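Long-range contact in putative Nitroreductase (Anabaena variabilis ATCC 29413, PDB 3EO7), which binds flavin mononucleotide and probably acts as an oxidoreductase of the nitroreductase family: residues Asn370-Thr382 / Val452-Arg466. Sequence-based numbering, arbitrary orientation.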
loop_
_atom_site.group_PDB
_atom_site.type_symbol
_atom_site.label_atom_id
_atom_site.label_comp_id
_atom_site.label_asym_id
_atom_site.label_seq_id
_atom_site.Cartn_x
_atom_site.Cartn_y
_atom_site.Cartn_z
ATOM N N ASN A 370 4.757 9.491 14.648
ATOM C CA ASN A 370 3.435 9.677 15.241
ATOM C C ASN A 370 2.367 9.955 14.185
ATOM O O ASN A 370 1.154 9.792 14.442
ATOM C CB ASN A 370 3.426 10.813 16.266
ATOM C CG ASN A 370 3.707 12.149 15.637
ATOM O OD1 ASN A 370 4.760 12.348 15.042
ATOM N ND2 ASN A 370 2.773 13.064 15.758
ATOM N N SER A 371 2.795 10.394 12.999
ATOM C CA SER A 371 1.835 10.682 11.925
ATOM C C SER A 371 2.471 10.473 10.543
ATOM O O SER A 371 2.845 11.416 9.846
ATOM C CB SER A 371 1.286 12.089 12.081
ATOM O OG SER A 371 0.196 12.248 11.176
ATOM N N PRO A 372 2.647 9.213 10.156
ATOM C CA PRO A 372 3.243 8.929 8.855
ATOM C C PRO A 372 2.320 9.440 7.747
ATOM O O PRO A 372 1.095 9.534 7.937
ATOM C CB PRO A 372 3.333 7.398 8.823
ATOM C CG PRO A 372 2.472 6.927 9.939
ATOM C CD PRO A 372 2.194 7.999 10.854
ATOM N N ASP A 373 2.897 9.786 6.606
ATOM C CA ASP A 373 2.110 10.318 5.535
ATOM C C ASP A 373 1.244 9.242 4.868
ATOM O O ASP A 373 1.715 8.126 4.559
ATOM C CB ASP A 373 2.992 10.908 4.427
ATOM C CG ASP A 373 3.712 12.157 4.839
ATOM O OD1 ASP A 373 3.355 12.806 5.857
ATOM O OD2 ASP A 373 4.609 12.552 4.076
ATOM N N TYR A 374 0.004 9.643 4.619
ATOM C CA TYR A 374 -0.942 8.962 3.750
ATOM C C TYR A 374 -1.403 10.034 2.760
ATOM O O TYR A 374 -1.188 11.226 2.958
ATOM C CB TYR A 374 -2.156 8.467 4.528
ATOM C CG TYR A 374 -1.840 7.288 5.431
ATOM C CD1 TYR A 374 -1.267 7.476 6.678
ATOM C CD2 TYR A 374 -2.122 5.982 5.045
ATOM C CE1 TYR A 374 -0.987 6.386 7.512
ATOM C CE2 TYR A 374 -1.840 4.909 5.880
ATOM C CZ TYR A 374 -1.274 5.123 7.106
ATOM O OH TYR A 374 -0.985 4.064 7.934
ATOM N N PHE A 375 -2.128 9.627 1.730
ATOM C CA PHE A 375 -2.685 10.578 0.770
ATOM C C PHE A 375 -3.851 11.296 1.420
ATOM O O PHE A 375 -3.830 12.535 1.562
ATOM C CB PHE A 375 -3.047 9.881 -0.547
ATOM C CG PHE A 375 -1.865 9.307 -1.232
ATOM C CD1 PHE A 375 -0.927 10.149 -1.811
ATOM C CD2 PHE A 375 -1.665 7.938 -1.312
ATOM C CE1 PHE A 375 0.192 9.638 -2.427
ATOM C CE2 PHE A 375 -0.543 7.427 -1.914
ATOM C CZ PHE A 375 0.378 8.274 -2.497
ATOM N N ASP A 376 -4.866 10.547 1.860
ATOM C CA ASP A 376 -5.944 11.146 2.638
ATOM C C ASP A 376 -6.788 10.108 3.344
ATOM O O ASP A 376 -7.759 9.602 2.786
ATOM C CB ASP A 376 -6.831 12.068 1.778
ATOM C CG ASP A 376 -7.745 12.948 2.629
ATOM O OD1 ASP A 376 -7.850 12.693 3.832
ATOM O OD2 ASP A 376 -8.340 13.893 2.092
ATOM N N LEU A 377 -6.424 9.792 4.575
ATOM C CA LEU A 377 -7.189 8.819 5.380
ATOM C C LEU A 377 -8.586 9.251 5.730
ATOM O O LEU A 377 -9.452 8.415 6.047
ATOM C CB LEU A 377 -6.423 8.430 6.624
ATOM C CG LEU A 377 -5.269 7.464 6.437
ATOM C CD1 LEU A 377 -4.768 7.033 7.807
ATOM C CD2 LEU A 377 -5.706 6.249 5.616
ATOM N N ASN A 378 -8.857 10.553 5.628
ATOM C CA ASN A 378 -10.205 11.010 5.871
ATOM C C ASN A 378 -11.225 10.432 4.890
ATOM O O ASN A 378 -12.410 10.500 5.148
ATOM C CB ASN A 378 -10.286 12.511 5.851
ATOM C CG ASN A 378 -9.537 13.139 7.006
ATOM O OD1 ASN A 378 -9.627 12.677 8.155
ATOM N ND2 ASN A 378 -8.793 14.196 6.709
ATOM N N LEU A 379 -10.754 9.863 3.774
ATOM C CA LEU A 379 -11.616 9.315 2.761
ATOM C C LEU A 379 -11.928 7.817 2.965
ATOM O O LEU A 379 -12.711 7.250 2.214
ATOM C CB LEU A 379 -10.978 9.507 1.391
ATOM C CG LEU A 379 -10.577 10.939 1.010
ATOM C CD1 LEU A 379 -9.953 10.960 -0.383
ATOM C CD2 LEU A 379 -11.794 11.863 1.087
ATOM N N ILE A 380 -11.264 7.195 3.932
ATOM C CA ILE A 380 -11.377 5.757 4.127
ATOM C C ILE A 380 -12.068 5.442 5.456
ATOM O O ILE A 380 -11.755 6.034 6.495
ATOM C CB ILE A 380 -9.986 5.114 4.086
ATOM C CG1 ILE A 380 -9.447 5.162 2.634
ATOM C CG2 ILE A 380 -10.012 3.650 4.605
ATOM C CD1 ILE A 380 -8.068 4.927 2.579
ATOM N N GLU A 381 -13.050 4.560 5.392
ATOM C CA GLU A 381 -13.733 4.084 6.573
ATOM C C GLU A 381 -13.362 2.617 6.791
ATOM O O GLU A 381 -12.975 1.894 5.861
ATOM C CB GLU A 381 -15.227 4.270 6.412
ATOM C CG GLU A 381 -15.675 5.728 6.280
ATOM C CD GLU A 381 -15.286 6.579 7.450
ATOM O OE1 GLU A 381 -15.329 6.091 8.607
ATOM O OE2 GLU A 381 -14.943 7.763 7.232
ATOM N N THR A 382 -13.518 2.174 8.045
ATOM C CA THR A 382 -13.149 0.835 8.428
ATOM C C THR A 382 -14.335 0.141 9.095
ATOM O O THR A 382 -14.932 0.690 10.024
ATOM C CB THR A 382 -11.932 0.844 9.379
ATOM O OG1 THR A 382 -10.820 1.506 8.741
ATOM C CG2 THR A 382 -11.593 -0.617 9.835
ATOM N N VAL A 452 -8.154 10.302 -7.325
ATOM C CA VAL A 452 -8.348 9.861 -5.943
ATOM C C VAL A 452 -8.397 8.332 -5.867
ATOM O O VAL A 452 -8.029 7.750 -4.844
ATOM C CB VAL A 452 -9.638 10.442 -5.287
ATOM C CG1 VAL A 452 -10.920 9.712 -5.789
ATOM C CG2 VAL A 452 -9.501 10.396 -3.709
ATOM N N TYR A 453 -8.794 7.677 -6.961
ATOM C CA TYR A 453 -8.859 6.228 -6.987
ATOM C C TYR A 453 -7.511 5.621 -6.627
ATOM O O TYR A 453 -7.449 4.615 -5.885
ATOM C CB TYR A 453 -9.328 5.741 -8.365
ATOM C CG TYR A 453 -9.916 4.345 -8.337
ATOM C CD1 TYR A 453 -11.243 4.141 -8.031
ATOM C CD2 TYR A 453 -9.135 3.246 -8.630
ATOM C CE1 TYR A 453 -11.813 2.863 -8.020
ATOM C CE2 TYR A 453 -9.682 1.980 -8.662
ATOM C CZ TYR A 453 -11.028 1.799 -8.321
ATOM O OH TYR A 453 -11.550 0.545 -8.346
ATOM N N ARG A 454 -6.431 6.186 -7.187
ATOM C CA ARG A 454 -5.079 5.741 -6.849
ATOM C C ARG A 454 -4.813 5.911 -5.345
ATOM O O ARG A 454 -4.325 5.026 -4.683
ATOM C CB ARG A 454 -4.035 6.607 -7.557
ATOM C CG ARG A 454 -4.111 6.627 -9.036
ATOM C CD ARG A 454 -2.884 7.422 -9.531
ATOM N NE ARG A 454 -2.987 7.725 -10.933
ATOM C CZ ARG A 454 -2.060 8.396 -11.630
ATOM N NH1 ARG A 454 -0.956 8.823 -11.028
ATOM N NH2 ARG A 454 -2.250 8.617 -12.915
ATOM N N TYR A 455 -5.163 7.090 -4.848
ATOM C CA TYR A 455 -4.889 7.477 -3.466
ATOM C C TYR A 455 -5.584 6.556 -2.490
ATOM O O TYR A 455 -5.004 6.135 -1.485
ATOM C CB TYR A 455 -5.313 8.906 -3.183
ATOM C CG TYR A 455 -4.670 10.006 -4.032
ATOM C CD1 TYR A 455 -3.384 9.879 -4.558
ATOM C CD2 TYR A 455 -5.313 11.231 -4.196
ATOM C CE1 TYR A 455 -2.812 10.894 -5.250
ATOM C CE2 TYR A 455 -4.739 12.284 -4.911
ATOM C CZ TYR A 455 -3.466 12.108 -5.447
ATOM O OH TYR A 455 -2.835 13.128 -6.147
ATOM N N LEU A 456 -6.833 6.247 -2.780
ATOM C CA LEU A 456 -7.626 5.396 -1.893
ATOM C C LEU A 456 -7.013 4.003 -1.740
ATOM O O LEU A 456 -6.914 3.462 -0.615
ATOM C CB LEU A 456 -9.065 5.237 -2.429
ATOM C CG LEU A 456 -9.955 6.462 -2.447
ATOM C CD1 LEU A 456 -11.282 6.240 -3.204
ATOM C CD2 LEU A 456 -10.180 6.951 -0.980
ATOM N N HIS A 457 -6.650 3.407 -2.872
ATOM C CA HIS A 457 -6.144 2.042 -2.898
ATOM C C HIS A 457 -4.746 2.001 -2.286
ATOM O O HIS A 457 -4.448 1.096 -1.512
ATOM C CB HIS A 457 -6.215 1.470 -4.323
ATOM C CG HIS A 457 -7.595 1.062 -4.718
ATOM N ND1 HIS A 457 -8.551 1.967 -5.150
ATOM C CD2 HIS A 457 -8.200 -0.148 -4.710
ATOM C CE1 HIS A 457 -9.672 1.319 -5.410
ATOM N NE2 HIS A 457 -9.498 0.042 -5.134
HETATM N N MSE A 458 -3.914 3.014 -2.577
HETATM C CA MSE A 458 -2.589 3.056 -1.942
HETATM C C MSE A 458 -2.727 3.223 -0.419
HETATM O O MSE A 458 -2.028 2.561 0.353
HETATM C CB MSE A 458 -1.703 4.125 -2.547
HETATM C CG MSE A 458 -1.194 3.705 -3.924
HETATM SE SE MSE A 458 0.107 4.957 -4.655
HETATM C CE MSE A 458 -1.042 6.398 -5.152
ATOM N N ASP A 459 -3.626 4.086 0.035
ATOM C CA ASP A 459 -3.816 4.253 1.479
ATOM C C ASP A 459 -4.311 2.965 2.148
ATOM O O ASP A 459 -3.840 2.624 3.234
ATOM C CB ASP A 459 -4.766 5.404 1.790
ATOM C CG ASP A 459 -4.099 6.776 1.682
ATOM O OD1 ASP A 459 -2.831 6.860 1.605
ATOM O OD2 ASP A 459 -4.883 7.786 1.669
ATOM N N ALA A 460 -5.255 2.259 1.516
ATOM C CA ALA A 460 -5.757 1.000 2.046
ATOM C C ALA A 460 -4.661 -0.048 2.142
ATOM O O ALA A 460 -4.558 -0.775 3.152
ATOM C CB ALA A 460 -6.944 0.488 1.211
ATOM N N GLY A 461 -3.811 -0.126 1.121
ATOM C CA GLY A 461 -2.669 -1.048 1.166
ATOM C C GLY A 461 -1.671 -0.688 2.252
ATOM O O GLY A 461 -1.082 -1.562 2.879
ATOM N N HIS A 462 -1.476 0.607 2.487
ATOM C CA HIS A 462 -0.578 1.105 3.525
ATOM C C HIS A 462 -1.130 0.671 4.907
ATOM O O HIS A 462 -0.419 0.062 5.714
ATOM C CB HIS A 462 -0.425 2.624 3.361
ATOM C CG HIS A 462 0.516 3.290 4.328
ATOM N ND1 HIS A 462 0.907 4.603 4.149
ATOM C CD2 HIS A 462 1.127 2.870 5.467
ATOM C CE1 HIS A 462 1.702 4.962 5.142
ATOM N NE2 HIS A 462 1.863 3.932 5.949
ATOM N N LEU A 463 -2.399 0.940 5.171
ATOM C CA LEU A 463 -3.052 0.436 6.398
ATOM C C LEU A 463 -2.902 -1.085 6.463
ATOM O O LEU A 463 -2.561 -1.634 7.511
ATOM C CB LEU A 463 -4.531 0.844 6.425
ATOM C CG LEU A 463 -4.844 2.330 6.587
ATOM C CD1 LEU A 463 -6.375 2.539 6.437
ATOM C CD2 LEU A 463 -4.325 2.875 7.956
ATOM N N GLY A 464 -3.191 -1.757 5.357
ATOM C CA GLY A 464 -3.068 -3.204 5.285
ATOM C C GLY A 464 -1.694 -3.698 5.714
ATOM O O GLY A 464 -1.567 -4.663 6.449
ATOM N N GLN A 465 -0.636 -3.005 5.303
ATOM C CA GLN A 465 0.689 -3.517 5.635
ATOM C C GLN A 465 0.943 -3.410 7.135
ATOM O O GLN A 465 1.580 -4.277 7.717
ATOM C CB GLN A 465 1.779 -2.820 4.835
ATOM C CG GLN A 465 3.156 -3.429 5.025
ATOM C CD GLN A 465 3.310 -4.862 4.494
ATOM O OE1 GLN A 465 2.390 -5.437 3.937
ATOM N NE2 GLN A 465 4.511 -5.440 4.666
ATOM N N ARG A 466 0.453 -2.325 7.750
ATOM C CA ARG A 466 0.618 -2.174 9.184
ATOM C C ARG A 466 -0.131 -3.298 9.893
ATOM O O ARG A 466 0.371 -3.868 10.844
ATOM C CB ARG A 466 0.144 -0.801 9.646
ATOM C CG ARG A 466 0.996 0.361 9.108
ATOM C CD ARG A 466 0.543 1.708 9.665
ATOM N NE ARG A 466 0.861 1.895 11.088
ATOM C CZ ARG A 466 1.910 2.580 11.551
ATOM N NH1 ARG A 466 2.750 3.131 10.710
ATOM N NH2 ARG A 466 2.126 2.718 12.849
HETATM O O HOH W 1 -7.156 8.207 0.239
#
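The Tyr-374 ring lies between His-462, stacked offset and nearly parallel on one face (centroids of the Tyr-374 and His-462 rings 3.8 Å apart, planes at 16°), and Leu-377, whose CD1 sits over the centre of the other; the carboxylate of Asp-459 comes up to its edge. The imidazole reaches the tyrosine because its CG stands anti to the backbone N (chi1 -178°); Asp-373 O lies in the imidazole plane, beside CE1, and NE2 is hydrogen-bonded to Glu-197. Replacing Tyr-374 with an alanine would probably leave the imidazole without its stacking partner and open a gap between Leu-377 and His-462. Phe-375 turns one face to Tyr-455 CD1, the two rings slid apart, and the CE methyl of selenomethionine Met-458 touches Phe-375 CE2, its selenium oblique to the ring in a Met-aromatic contact. Buried Asp-459 receives two nearly straight hydrogen bonds on its syn lone pairs, Phe-375 N to OD1 (2.9 Å) and Asp-376 N to OD2 (2.8 Å); a water bridges OD2 to Asp-376 O. Leu-379 CD1 presses tightly on Val-452 CG2 (3.4 Å). A carboxylate on helix 452-473 thus holds successive backbone amides of the loop leading through an Asx turn at Asp-376 into strand 381-390, within the FMN-binding nitroreductase fold.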